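Local coordinates for peptidase M16 domain protein (Alicyclobacillus acidocaldarius subsp. acidocaldarius DSM 446, PDB 4XEA) that probably cleaves peptide bonds as a metallopeptidase of the M16 family, and binds a metal ion, at residues R44-D49 with H53-G58; A288-L293 with G297-G302; W12-G17 with H209-N214; M275-D280 with A392-M397; L3-E8 with M362-N367. All blocks are in the same frame, centred on the assembly; numbering follows the deposited sequence.

Contact 1 (R44-D49 with H53-G58)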
# COMPACT_ATOMS: atom_id res chain seq x y z
N ARG A 44 -13.17 -9.41 26.23
CA ARG A 44 -12.82 -10.55 27.06
C ARG A 44 -13.98 -10.98 27.97
O ARG A 44 -14.16 -12.16 28.23
CB ARG A 44 -11.61 -10.16 27.94
CG ARG A 44 -11.15 -11.22 28.90
CD ARG A 44 -10.11 -10.66 29.88
NE ARG A 44 -8.83 -10.42 29.24
CZ ARG A 44 -7.86 -9.65 29.74
NH1 ARG A 44 -8.04 -8.96 30.87
NH2 ARG A 44 -6.71 -9.53 29.06
N ALA A 45 -14.72 -10.01 28.50
CA ALA A 45 -15.78 -10.33 29.45
C ALA A 45 -17.08 -9.66 29.03
O ALA A 45 -17.09 -8.55 28.44
CB ALA A 45 -15.38 -9.87 30.88
N PHE A 46 -18.18 -10.32 29.37
CA PHE A 46 -19.48 -9.87 28.95
C PHE A 46 -20.54 -10.66 29.71
O PHE A 46 -20.28 -11.73 30.27
CB PHE A 46 -19.69 -10.02 27.44
CG PHE A 46 -19.48 -11.42 26.92
CD1 PHE A 46 -18.20 -11.86 26.58
CD2 PHE A 46 -20.56 -12.32 26.80
CE1 PHE A 46 -18.01 -13.16 26.12
CE2 PHE A 46 -20.38 -13.60 26.33
CZ PHE A 46 -19.09 -14.03 25.98
N ARG A 47 -21.74 -10.10 29.72
CA ARG A 47 -22.92 -10.76 30.27
C ARG A 47 -23.92 -10.93 29.14
O ARG A 47 -24.13 -10.01 28.34
CB ARG A 47 -23.57 -9.90 31.34
CG ARG A 47 -24.83 -10.54 31.99
CD ARG A 47 -25.76 -9.43 32.54
NE ARG A 47 -26.88 -9.96 33.29
CZ ARG A 47 -26.78 -10.43 34.53
NH1 ARG A 47 -25.60 -10.42 35.16
NH2 ARG A 47 -27.86 -10.89 35.14
N THR A 48 -24.51 -12.12 29.07
CA THR A 48 -25.53 -12.41 28.07
C THR A 48 -26.39 -13.55 28.62
O THR A 48 -25.93 -14.35 29.42
CB THR A 48 -24.92 -12.78 26.71
OG1 THR A 48 -25.93 -12.70 25.70
CG2 THR A 48 -24.35 -14.19 26.72
N ASP A 49 -27.68 -13.50 28.26
CA ASP A 49 -28.66 -14.48 28.71
C ASP A 49 -28.52 -14.71 30.20
O ASP A 49 -28.61 -15.83 30.68
CB ASP A 49 -28.58 -15.79 27.91
CG ASP A 49 -29.78 -16.72 28.19
OD1 ASP A 49 -30.94 -16.31 27.96
OD2 ASP A 49 -29.57 -17.86 28.66
N HIS A 53 -19.61 -13.89 31.80
CA HIS A 53 -18.53 -14.71 31.26
C HIS A 53 -17.21 -13.95 31.20
O HIS A 53 -17.17 -12.74 30.91
CB HIS A 53 -18.90 -15.20 29.88
CG HIS A 53 -20.17 -15.99 29.83
ND1 HIS A 53 -20.25 -17.31 30.23
CD2 HIS A 53 -21.40 -15.67 29.37
CE1 HIS A 53 -21.48 -17.76 30.03
NE2 HIS A 53 -22.20 -16.77 29.53
N GLU A 54 -16.14 -14.66 31.51
CA GLU A 54 -14.80 -14.18 31.32
C GLU A 54 -14.01 -15.21 30.50
O GLU A 54 -13.82 -16.34 30.93
CB GLU A 54 -14.12 -13.94 32.66
CG GLU A 54 -12.75 -13.30 32.48
CD GLU A 54 -12.50 -12.17 33.46
OE1 GLU A 54 -11.36 -12.07 33.94
OE2 GLU A 54 -13.46 -11.40 33.74
N MSE A 55 -13.60 -14.80 29.31
CA MSE A 55 -13.03 -15.72 28.36
C MSE A 55 -11.54 -15.64 28.40
O MSE A 55 -10.98 -14.62 28.78
CB MSE A 55 -13.46 -15.34 26.95
CG MSE A 55 -14.93 -15.44 26.67
SE MSE A 55 -15.59 -17.27 26.64
CE MSE A 55 -16.22 -17.46 28.44
N PRO A 56 -10.87 -16.71 27.91
CA PRO A 56 -9.47 -16.59 27.60
C PRO A 56 -9.29 -15.65 26.43
O PRO A 56 -10.16 -15.58 25.55
CB PRO A 56 -9.07 -18.01 27.15
CG PRO A 56 -10.17 -18.89 27.61
CD PRO A 56 -11.40 -18.05 27.59
N ASP A 57 -8.17 -14.93 26.42
CA ASP A 57 -7.87 -14.06 25.31
C ASP A 57 -7.68 -14.85 24.02
O ASP A 57 -7.15 -15.96 24.04
CB ASP A 57 -6.66 -13.19 25.64
CG ASP A 57 -7.00 -12.08 26.63
OD1 ASP A 57 -8.11 -11.50 26.53
OD2 ASP A 57 -6.18 -11.80 27.52
N GLY A 58 -8.12 -14.27 22.90
CA GLY A 58 -7.86 -14.88 21.61
C GLY A 58 -9.08 -15.31 20.84
O GLY A 58 -8.94 -15.76 19.71
O HOH W 1 -25.00 -16.98 28.75
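Phe46 and His53 form an antiparallel hydrogen-bonded pair, Phe46 N giving to His53 O at 3.0 Å and His53 N to Phe46 O at 2.7 Å, after which Ala45 and Glu54 make a non-hydrogen-bonded pair and Met55 N binds Arg44 O. On the face that carries Phe46 and His53, His53 CB lies over the phenyl ring 4.2 Å from the centroid, a CH-pi contact, and the ring planes meet obliquely at 43°. Phe46 CG stands between its own backbone N and carbonyl carbon (chi1 56°), which turns the ring toward the other segment, where CE1 comes 3.9 Å from CG of Met55, a selenomethionine just past the strand. At the imidazole edge a water joins His53 NE2 to Thr48 O. Beyond the pairing, Arg44 grips Asp57 side-on in a salt bridge: NE meets OD1 at 3.0 Å, almost straight (170° at the hydrogen), and NH2 meets the syn lone pair of OD2 at 2.8 Å. With a leucine in place of Arg44 both donors go, and the Asp57 carboxylate would probably lose its countercharge and be freer to turn. Helix 178-188 packs against His53 and Met55. The pattern is that of a beta hairpin, here part of a three-stranded antiparallel sheet; its second strand, 51-54, is followed by a loop to Gly58, the N-cap of helix 59-66 with the nickel ligands His61 and His65.

Contact 2 (A288-L293 with G297-G302)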
# COMPACT_ATOMS: atom_id res chain seq x y z
N ALA A 288 7.48 21.93 10.00
CA ALA A 288 8.86 22.36 10.22
C ALA A 288 9.56 21.49 11.28
O ALA A 288 10.76 21.23 11.17
CB ALA A 288 8.93 23.87 10.59
N PHE A 289 8.82 21.02 12.28
CA PHE A 289 9.40 20.13 13.29
C PHE A 289 9.93 18.87 12.63
O PHE A 289 11.10 18.53 12.77
CB PHE A 289 8.39 19.78 14.39
CG PHE A 289 8.93 18.83 15.45
CD1 PHE A 289 9.96 19.22 16.31
CD2 PHE A 289 8.38 17.57 15.62
CE1 PHE A 289 10.46 18.36 17.29
CE2 PHE A 289 8.85 16.71 16.63
CZ PHE A 289 9.91 17.12 17.46
N TYR A 290 9.07 18.18 11.88
CA TYR A 290 9.50 16.97 11.16
C TYR A 290 10.70 17.25 10.19
O TYR A 290 11.64 16.46 10.11
CB TYR A 290 8.35 16.35 10.38
CG TYR A 290 8.79 15.28 9.42
CD1 TYR A 290 8.95 13.96 9.83
CD2 TYR A 290 9.07 15.59 8.10
CE1 TYR A 290 9.37 12.98 8.95
CE2 TYR A 290 9.47 14.62 7.20
CZ TYR A 290 9.62 13.32 7.62
OH TYR A 290 10.04 12.38 6.71
N GLN A 291 10.64 18.36 9.46
CA GLN A 291 11.70 18.69 8.50
C GLN A 291 13.02 18.94 9.23
O GLN A 291 14.10 18.57 8.74
CB GLN A 291 11.30 19.88 7.62
CG GLN A 291 10.07 19.61 6.71
CD GLN A 291 10.42 19.00 5.34
OE1 GLN A 291 11.55 19.07 4.86
NE2 GLN A 291 9.41 18.40 4.70
N SER A 292 12.93 19.56 10.40
CA SER A 292 14.12 19.82 11.22
C SER A 292 14.71 18.49 11.75
O SER A 292 15.93 18.31 11.76
CB SER A 292 13.78 20.77 12.37
OG SER A 292 14.79 20.76 13.37
N LEU A 293 13.85 17.57 12.17
CA LEU A 293 14.31 16.26 12.64
C LEU A 293 14.95 15.47 11.52
O LEU A 293 15.95 14.79 11.73
CB LEU A 293 13.16 15.43 13.20
CG LEU A 293 12.53 15.88 14.53
CD1 LEU A 293 11.34 15.00 14.83
CD2 LEU A 293 13.55 15.85 15.68
N GLY A 297 18.93 14.20 10.75
CA GLY A 297 19.11 12.74 10.76
C GLY A 297 18.58 12.02 12.00
O GLY A 297 18.98 10.90 12.27
N LEU A 298 17.66 12.66 12.73
CA LEU A 298 17.07 12.06 13.94
C LEU A 298 15.90 11.10 13.63
O LEU A 298 15.56 10.27 14.48
CB LEU A 298 16.62 13.16 14.92
CG LEU A 298 17.69 14.00 15.63
CD1 LEU A 298 17.07 15.12 16.48
CD2 LEU A 298 18.58 13.12 16.49
N VAL A 299 15.30 11.23 12.44
CA VAL A 299 14.26 10.34 11.93
C VAL A 299 14.48 10.00 10.45
O VAL A 299 15.35 10.58 9.80
CB VAL A 299 12.85 10.99 12.04
CG1 VAL A 299 12.48 11.27 13.51
CG2 VAL A 299 12.79 12.27 11.21
N ASP A 300 13.69 9.06 9.92
CA ASP A 300 13.61 8.85 8.46
C ASP A 300 12.16 9.05 8.02
O ASP A 300 11.31 9.43 8.83
CB ASP A 300 14.20 7.49 8.02
CG ASP A 300 13.51 6.28 8.67
OD1 ASP A 300 12.29 6.30 8.88
OD2 ASP A 300 14.20 5.29 8.95
N LYS A 301 11.86 8.81 6.74
CA LYS A 301 10.50 9.02 6.21
C LYS A 301 9.41 8.07 6.69
O LYS A 301 8.23 8.28 6.40
CB LYS A 301 10.50 9.00 4.66
CG LYS A 301 10.87 10.33 4.04
CD LYS A 301 12.34 10.40 3.60
CE LYS A 301 12.59 11.63 2.71
NZ LYS A 301 14.02 11.79 2.31
N GLY A 302 9.80 7.02 7.41
CA GLY A 302 8.83 6.12 8.08
C GLY A 302 8.35 6.62 9.45
O GLY A 302 7.51 6.00 10.08
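Leu293 is the residue most covered by the chain that follows the helix. Its CD2 meets Leu298 CD1 at 3.7 Å, the two side chains crossing at about a right angle, and its CB lies 3.8 Å from Val299 CG2. With Val299 CG1 beside the backbone N (chi1 -62°), CG2 is the branch turned to the Leu293 backbone, while CG1 approaches Leu293 CD1 at 4.1 Å. The backbone ties the same spot together, since Leu298 N donates to Leu293 O at 2.9 Å with 150° at the hydrogen. This bond, reaching back over the last turn, and the positive phi of Gly297 (66°) identify a Schellman motif at the end of helix 288-295; the Leu293 to Leu298 contact is the apolar pairing that often accompanies it. Helix 325-342 packs on both leucines. Toward the exposed Lys301 the contact is thinner: the buried Tyr290 reaches out with its phenol end, OH to CG 3.5 Å, and its CE1 only loosely approaches Val299 CG2 at 4.2 Å. Replacing Tyr290 by a serine removes the group that packs on CA and CG of Lys301 and would probably open a gap beside Val299. The far end of Lys301 leads away from the helix; one residue earlier in the chain, Asp300 OD1 accepts from Gly302 N at 3.0 Å, an Asx turn, while OD2 is held by Asn321.

Contact 3 (W12-G17 with H209-N214)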
# COMPACT_ATOMS: atom_id res chain seq x y z
N TRP A 12 -30.61 0.67 5.21
CA TRP A 12 -31.81 0.18 5.86
C TRP A 12 -31.46 -0.97 6.81
O TRP A 12 -30.28 -1.35 6.92
CB TRP A 12 -32.90 -0.20 4.83
CG TRP A 12 -32.76 -1.52 4.20
CD1 TRP A 12 -33.54 -2.62 4.44
CD2 TRP A 12 -31.86 -1.89 3.16
NE1 TRP A 12 -33.17 -3.66 3.61
CE2 TRP A 12 -32.13 -3.24 2.82
CE3 TRP A 12 -30.84 -1.21 2.46
CZ2 TRP A 12 -31.40 -3.92 1.84
CZ3 TRP A 12 -30.13 -1.89 1.49
CH2 TRP A 12 -30.42 -3.23 1.18
N ARG A 13 -32.45 -1.42 7.57
CA ARG A 13 -32.27 -2.47 8.58
C ARG A 13 -33.24 -3.62 8.31
O ARG A 13 -34.43 -3.39 8.16
CB ARG A 13 -32.48 -1.91 10.00
CG ARG A 13 -32.17 -2.93 11.10
CD ARG A 13 -32.49 -2.43 12.53
NE ARG A 13 -31.92 -1.09 12.81
CZ ARG A 13 -30.82 -0.80 13.49
NH1 ARG A 13 -30.03 -1.75 13.98
NH2 ARG A 13 -30.49 0.48 13.67
N LEU A 14 -32.72 -4.85 8.26
CA LEU A 14 -33.56 -6.01 7.95
C LEU A 14 -34.37 -6.45 9.16
O LEU A 14 -34.11 -6.03 10.28
CB LEU A 14 -32.71 -7.20 7.46
CG LEU A 14 -31.69 -6.93 6.32
CD1 LEU A 14 -30.73 -8.08 6.19
CD2 LEU A 14 -32.38 -6.68 5.03
N GLN A 15 -35.32 -7.34 8.91
CA GLN A 15 -36.16 -7.88 9.96
C GLN A 15 -35.29 -8.47 11.07
O GLN A 15 -35.63 -8.33 12.23
CB GLN A 15 -37.16 -8.90 9.37
CG GLN A 15 -38.20 -9.46 10.35
CD GLN A 15 -37.63 -10.53 11.30
OE1 GLN A 15 -36.62 -11.19 11.01
NE2 GLN A 15 -38.30 -10.72 12.44
N ASN A 16 -34.15 -9.08 10.73
CA ASN A 16 -33.32 -9.77 11.75
C ASN A 16 -32.35 -8.84 12.49
O ASN A 16 -31.54 -9.27 13.30
CB ASN A 16 -32.59 -10.97 11.12
CG ASN A 16 -31.57 -10.55 10.07
OD1 ASN A 16 -31.25 -9.38 9.93
ND2 ASN A 16 -31.04 -11.52 9.34
N GLY A 17 -32.43 -7.55 12.18
CA GLY A 17 -31.62 -6.54 12.88
C GLY A 17 -30.36 -6.11 12.14
O GLY A 17 -29.69 -5.19 12.57
N HIS A 209 -32.33 -7.12 -2.99
CA HIS A 209 -33.26 -8.24 -3.05
C HIS A 209 -32.56 -9.57 -2.71
O HIS A 209 -33.09 -10.39 -1.99
CB HIS A 209 -33.87 -8.26 -4.46
CG HIS A 209 -34.86 -9.36 -4.70
ND1 HIS A 209 -36.09 -9.39 -4.08
CD2 HIS A 209 -34.81 -10.43 -5.53
CE1 HIS A 209 -36.76 -10.46 -4.51
NE2 HIS A 209 -36.01 -11.10 -5.39
N VAL A 210 -31.35 -9.78 -3.21
CA VAL A 210 -30.57 -10.98 -2.87
C VAL A 210 -30.31 -11.08 -1.34
O VAL A 210 -30.39 -12.17 -0.73
CB VAL A 210 -29.21 -10.97 -3.60
CG1 VAL A 210 -28.28 -12.07 -3.06
CG2 VAL A 210 -29.39 -11.07 -5.10
N ILE A 211 -30.01 -9.95 -0.71
CA ILE A 211 -29.68 -9.95 0.71
C ILE A 211 -30.96 -10.31 1.48
O ILE A 211 -30.92 -11.21 2.32
CB ILE A 211 -29.09 -8.59 1.21
CG1 ILE A 211 -27.76 -8.27 0.54
CG2 ILE A 211 -28.85 -8.60 2.73
CD1 ILE A 211 -27.37 -6.79 0.60
N GLU A 212 -32.08 -9.66 1.15
CA GLU A 212 -33.37 -9.89 1.85
C GLU A 212 -33.79 -11.35 1.70
O GLU A 212 -34.20 -11.98 2.65
CB GLU A 212 -34.49 -9.00 1.30
CG GLU A 212 -34.29 -7.48 1.42
CD GLU A 212 -34.84 -6.87 2.69
OE1 GLU A 212 -34.92 -5.63 2.75
OE2 GLU A 212 -35.19 -7.62 3.64
N GLU A 213 -33.64 -11.88 0.49
CA GLU A 213 -34.01 -13.28 0.22
C GLU A 213 -33.12 -14.26 0.97
O GLU A 213 -33.61 -15.23 1.54
CB GLU A 213 -34.02 -13.57 -1.28
CG GLU A 213 -35.24 -13.01 -1.97
CD GLU A 213 -36.52 -13.69 -1.50
OE1 GLU A 213 -37.09 -13.26 -0.46
OE2 GLU A 213 -36.95 -14.65 -2.15
N ASN A 214 -31.83 -13.99 1.00
CA ASN A 214 -30.89 -14.84 1.71
C ASN A 214 -31.20 -14.89 3.21
O ASN A 214 -31.20 -15.97 3.81
CB ASN A 214 -29.44 -14.32 1.51
CG ASN A 214 -28.40 -15.20 2.16
OD1 ASN A 214 -28.25 -15.21 3.38
ND2 ASN A 214 -27.64 -15.92 1.33
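Trp12 supplies the polar link, its NE1 donating to Glu212 OE1 at 2.8 Å. The bond is bent, 144° at the hydrogen: the oxygen sits at the indole edge but is tilted from the ring plane, and the N-H in turn meets OE1 from above the carboxylate plane, 47° out of it. Glu212 reaches the ring because its chain bends at chi2 (-91°). A bound glycerol, probably from the crystallisation liquor, makes a weak hydrogen bond to the same OE1.

Leu14 supplies the van der Waals contacts. CD1 makes the apolar one, to Ile211 CG2 at 4.0 Å, while CD2 lies against the polar carboxylate, 3.4 Å from Glu212 CD; Ile211 also rests on Val20 of strand 19-24 and on helix 105-116.

Leu14 opens a type I turn closed by Gly17 N on Leu14 O at 3.0 Å, linking strands 10-13 and 19-24. Helix 204-216 thus packs against a hairpin at the border of a mixed sheet, the alpha/beta layering of M16 domains.

Contact 4 (M275-D280 with A392-M397)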
# COMPACT_ATOMS: atom_id res chain seq x y z
N MSE A 275 -7.87 14.75 16.25
CA MSE A 275 -6.50 14.27 16.42
C MSE A 275 -5.77 14.11 15.06
O MSE A 275 -4.55 14.30 14.98
CB MSE A 275 -6.48 12.95 17.20
CG MSE A 275 -6.80 13.09 18.67
SE MSE A 275 -5.64 14.30 19.58
CE MSE A 275 -3.98 13.24 19.44
N THR A 276 -6.49 13.74 14.01
CA THR A 276 -5.83 13.54 12.72
C THR A 276 -5.21 14.89 12.32
O THR A 276 -4.04 14.93 11.90
CB THR A 276 -6.83 13.00 11.66
OG1 THR A 276 -7.34 11.74 12.12
CG2 THR A 276 -6.19 12.79 10.30
N ILE A 277 -5.99 15.97 12.48
CA ILE A 277 -5.51 17.31 12.12
C ILE A 277 -4.36 17.72 13.01
O ILE A 277 -3.32 18.15 12.51
CB ILE A 277 -6.62 18.38 12.19
CG1 ILE A 277 -7.72 18.08 11.19
CG2 ILE A 277 -6.03 19.77 11.91
CD1 ILE A 277 -9.10 18.64 11.58
N LEU A 278 -4.53 17.54 14.33
CA LEU A 278 -3.52 17.95 15.31
C LEU A 278 -2.17 17.25 15.14
O LEU A 278 -1.13 17.90 15.18
CB LEU A 278 -4.06 17.76 16.73
CG LEU A 278 -3.28 18.35 17.89
CD1 LEU A 278 -2.98 19.82 17.69
CD2 LEU A 278 -4.04 18.13 19.21
N LEU A 279 -2.21 15.94 14.97
CA LEU A 279 -0.99 15.15 14.78
C LEU A 279 -0.26 15.50 13.48
O LEU A 279 0.97 15.51 13.45
CB LEU A 279 -1.30 13.66 14.85
CG LEU A 279 -1.74 13.18 16.23
CD1 LEU A 279 -2.08 11.65 16.20
CD2 LEU A 279 -0.68 13.48 17.32
N ASP A 280 -1.01 15.82 12.43
CA ASP A 280 -0.39 16.28 11.20
C ASP A 280 0.31 17.63 11.41
O ASP A 280 1.45 17.81 10.93
CB ASP A 280 -1.38 16.40 10.03
CG ASP A 280 -0.73 16.93 8.78
OD1 ASP A 280 0.15 16.27 8.18
OD2 ASP A 280 -1.06 18.06 8.41
N ALA A 392 -18.13 17.67 7.88
CA ALA A 392 -18.61 18.80 8.66
C ALA A 392 -17.72 19.10 9.88
O ALA A 392 -17.52 20.27 10.21
CB ALA A 392 -20.11 18.62 9.07
N VAL A 393 -17.16 18.08 10.53
CA VAL A 393 -16.21 18.31 11.62
C VAL A 393 -14.92 18.97 11.08
O VAL A 393 -14.38 19.86 11.71
CB VAL A 393 -15.90 17.01 12.44
CG1 VAL A 393 -14.77 17.26 13.46
CG2 VAL A 393 -17.16 16.54 13.15
N LEU A 394 -14.47 18.55 9.90
CA LEU A 394 -13.29 19.13 9.27
C LEU A 394 -13.48 20.61 8.92
O LEU A 394 -12.51 21.36 8.99
CB LEU A 394 -12.90 18.36 8.01
CG LEU A 394 -12.22 17.01 8.24
CD1 LEU A 394 -12.45 16.07 7.08
CD2 LEU A 394 -10.74 17.21 8.49
N GLN A 395 -14.71 21.01 8.55
CA GLN A 395 -15.05 22.39 8.22
C GLN A 395 -15.18 23.29 9.42
O GLN A 395 -14.81 24.46 9.36
CB GLN A 395 -16.39 22.46 7.49
CG GLN A 395 -16.42 21.86 6.09
CD GLN A 395 -17.83 21.78 5.52
OE1 GLN A 395 -18.80 21.55 6.25
NE2 GLN A 395 -17.95 21.96 4.22
N THR A 396 -15.72 22.75 10.51
CA THR A 396 -16.14 23.55 11.66
C THR A 396 -15.15 23.51 12.82
O THR A 396 -15.18 24.35 13.72
CB THR A 396 -17.53 23.10 12.14
OG1 THR A 396 -17.47 21.73 12.53
CG2 THR A 396 -18.55 23.28 11.03
N MSE A 397 -14.26 22.53 12.82
CA MSE A 397 -13.19 22.46 13.80
C MSE A 397 -12.48 23.83 14.01
O MSE A 397 -12.21 24.53 13.02
CB MSE A 397 -12.21 21.43 13.30
CG MSE A 397 -10.97 21.40 14.03
SE MSE A 397 -11.17 20.35 15.58
CE MSE A 397 -9.38 19.72 15.31
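Ile277 CD1 is the hub of this buried contact. It lies 3.8 Å from Leu394 CD2 and 3.9 Å from Met397 CE, two methyls brought from the helix end and from the residue just beyond it. Ile277 and Met397 reach toward each other tip to tip, whereas Leu394 crosses the isoleucine obliquely and also approaches CG1 with its CD2, at 4.1 Å. All three distances are van der Waals separations, and the closest CA atoms, of Ile277 and Leu394, remain 8.5 Å apart, so the two segments meet through side chains and not backbone. In Met397, a selenomethionine, chi1 (170°, CG anti to the backbone N) puts CG near the isoleucine methyl, and bends at chi2 (83°) and chi3 bring CE back to it.

Behind these side chains the end of helix 387-396 is held by several bonds. Met397 N still donates to Val393 O at 2.9 Å, although Met397 has already left helical geometry. Ala392 O takes two donors from Thr396, OG1 at 2.7 Å and N from the opposite face of the carbonyl plane. Arg353 adds a second-shell tie, its NH1 binding both Leu394 O and Met397 O.

Farther out, helix 346-363 packs on Leu394 through Ile356 and Met357 and holds Asp280 through Lys355. Helix 399-409 lies against Met275 and Leu278, and strand 304-309 receives Leu279 and Met275, so this helix-on-helix packing belongs to the layer covering the five-stranded mixed sheet.

Contact 5 (L3-E8 with M362-N367)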
# COMPACT_ATOMS: atom_id res chain seq x y z
N LEU A 3 -21.63 17.98 2.49
CA LEU A 3 -21.06 17.06 1.49
C LEU A 3 -22.14 16.36 0.69
O LEU A 3 -23.00 15.70 1.26
CB LEU A 3 -20.16 15.99 2.13
CG LEU A 3 -19.63 14.88 1.20
CD1 LEU A 3 -18.58 15.41 0.18
CD2 LEU A 3 -19.06 13.71 2.01
N GLU A 4 -22.05 16.47 -0.63
CA GLU A 4 -22.91 15.70 -1.54
C GLU A 4 -22.06 14.69 -2.28
O GLU A 4 -21.22 15.05 -3.10
CB GLU A 4 -23.60 16.62 -2.56
CG GLU A 4 -24.61 17.60 -1.98
CD GLU A 4 -25.82 16.93 -1.30
OE1 GLU A 4 -26.01 15.70 -1.44
OE2 GLU A 4 -26.58 17.66 -0.60
N LEU A 5 -22.27 13.41 -1.98
CA LEU A 5 -21.57 12.37 -2.71
C LEU A 5 -22.19 12.18 -4.09
O LEU A 5 -23.39 12.36 -4.25
CB LEU A 5 -21.58 11.07 -1.93
CG LEU A 5 -20.64 11.15 -0.72
CD1 LEU A 5 -21.04 10.11 0.36
CD2 LEU A 5 -19.17 11.00 -1.16
N PRO A 6 -21.36 11.82 -5.10
CA PRO A 6 -21.88 11.63 -6.47
C PRO A 6 -22.78 10.41 -6.68
O PRO A 6 -23.45 10.32 -7.70
CB PRO A 6 -20.61 11.48 -7.31
CG PRO A 6 -19.50 11.93 -6.46
CD PRO A 6 -19.90 11.67 -5.05
N PHE A 7 -22.80 9.50 -5.71
CA PHE A 7 -23.55 8.25 -5.80
C PHE A 7 -24.61 8.16 -4.72
O PHE A 7 -24.58 8.92 -3.76
CB PHE A 7 -22.59 7.07 -5.63
CG PHE A 7 -21.64 7.20 -4.44
CD1 PHE A 7 -20.33 7.66 -4.62
CD2 PHE A 7 -22.04 6.84 -3.16
CE1 PHE A 7 -19.45 7.77 -3.52
CE2 PHE A 7 -21.16 6.94 -2.05
CZ PHE A 7 -19.87 7.41 -2.24
N GLU A 8 -25.53 7.21 -4.88
CA GLU A 8 -26.57 6.95 -3.89
C GLU A 8 -25.94 6.25 -2.70
O GLU A 8 -25.03 5.43 -2.87
CB GLU A 8 -27.68 6.05 -4.47
CG GLU A 8 -28.61 5.48 -3.39
CD GLU A 8 -29.85 4.76 -3.94
OE1 GLU A 8 -29.77 4.12 -5.00
OE2 GLU A 8 -30.88 4.80 -3.24
N MSE A 362 -10.19 12.76 -1.31
CA MSE A 362 -9.58 11.80 -2.24
C MSE A 362 -9.86 10.35 -1.84
O MSE A 362 -10.09 9.50 -2.70
CB MSE A 362 -8.08 12.02 -2.38
CG MSE A 362 -7.75 13.40 -2.91
SE MSE A 362 -5.88 13.70 -3.42
CE MSE A 362 -5.02 14.13 -1.73
N SER A 363 -9.88 10.09 -0.55
CA SER A 363 -10.16 8.75 -0.00
C SER A 363 -11.60 8.30 -0.24
O SER A 363 -11.84 7.11 -0.33
CB SER A 363 -9.82 8.68 1.49
OG SER A 363 -8.42 8.65 1.66
N LEU A 364 -12.54 9.24 -0.33
CA LEU A 364 -13.94 8.93 -0.64
C LEU A 364 -14.12 8.48 -2.10
O LEU A 364 -15.16 7.94 -2.43
CB LEU A 364 -14.83 10.15 -0.40
CG LEU A 364 -14.93 10.72 1.00
CD1 LEU A 364 -15.72 12.02 0.97
CD2 LEU A 364 -15.57 9.71 1.91
N ASP A 365 -13.12 8.68 -2.95
CA ASP A 365 -13.05 8.01 -4.26
C ASP A 365 -12.89 6.48 -4.20
O ASP A 365 -13.09 5.81 -5.23
CB ASP A 365 -11.86 8.52 -5.07
CG ASP A 365 -12.06 9.91 -5.61
OD1 ASP A 365 -13.18 10.46 -5.48
OD2 ASP A 365 -11.10 10.45 -6.19
N GLN A 366 -12.45 5.93 -3.06
CA GLN A 366 -12.01 4.52 -3.00
C GLN A 366 -13.08 3.63 -2.39
O GLN A 366 -13.49 3.87 -1.25
CB GLN A 366 -10.76 4.38 -2.11
CG GLN A 366 -9.47 5.06 -2.62
CD GLN A 366 -8.98 4.47 -3.92
OE1 GLN A 366 -8.96 3.25 -4.08
NE2 GLN A 366 -8.61 5.34 -4.87
N ASN A 367 -13.50 2.58 -3.10
CA ASN A 367 -14.50 1.64 -2.55
C ASN A 367 -14.06 1.14 -1.17
O ASN A 367 -14.86 1.16 -0.26
CB ASN A 367 -14.72 0.43 -3.44
CG ASN A 367 -15.48 0.76 -4.70
OD1 ASN A 367 -16.35 1.64 -4.72
ND2 ASN A 367 -15.17 0.04 -5.76
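Phe7 turns a ring edge to Leu364, whose carbonyl O lies near the ring plane and 4.4 Å from CE1, a loose approach. One face of the same ring is covered by Leu5 CB, 4.0 Å above the plane and over its centre, so the phenyl group is packed by its own segment as well as meeting the other.

The aliphatic contact converges on one methyl, Leu364 CD1. Leu3 CD2 meets it tip to tip at 3.9 Å, while Leu5, crossing Leu364 at about a right angle, brings its CD2 to 4.2 Å. Leu3 extends in this direction because its CG is anti to the backbone N (chi1 173°). The backbone behind Leu364 is a type I turn, with Gln366 N on Ser363 O at 3.0 Å, and Gln366 then takes the N-cap position of the next helix.

Asp365, on this turn, binds the backbone N atoms of His29 and Gln30 of the second subunit, which places the contact beside the dimer interface. Within the chain, the segment leading into strand 10-13 thus lies over the join between helices 346-363 and 367-379, where Leu370 touches both Phe7 and Leu364, and helix 387-396 flanks Leu3 with Phe387, Ala388 and Ile391.

Contact 1 leads by chain into the metal site: segment 53-58 runs into the helix with nickel ligands His61 and His65, and the Asp57 side chain is about 14 Å from the nickel ion. Contacts 2, 4 and 5 lie across the chain's centre from it; the centres of contacts 1 and 2 are 44 Å apart. Contacts 4 and 5 are neighbours, nearest atoms about 6 Å apart, and cross along the sequence. The nearest atoms of contacts 2 and 4 are about 7 Å apart, and contact 2 is nested in the loop of contact 4. Contact 3 is nested in the loop closed by contact 5; segments 3-8 and 12-17 are near neighbours in sequence, yet the centres of contacts 3 and 5 are 24 Å apart.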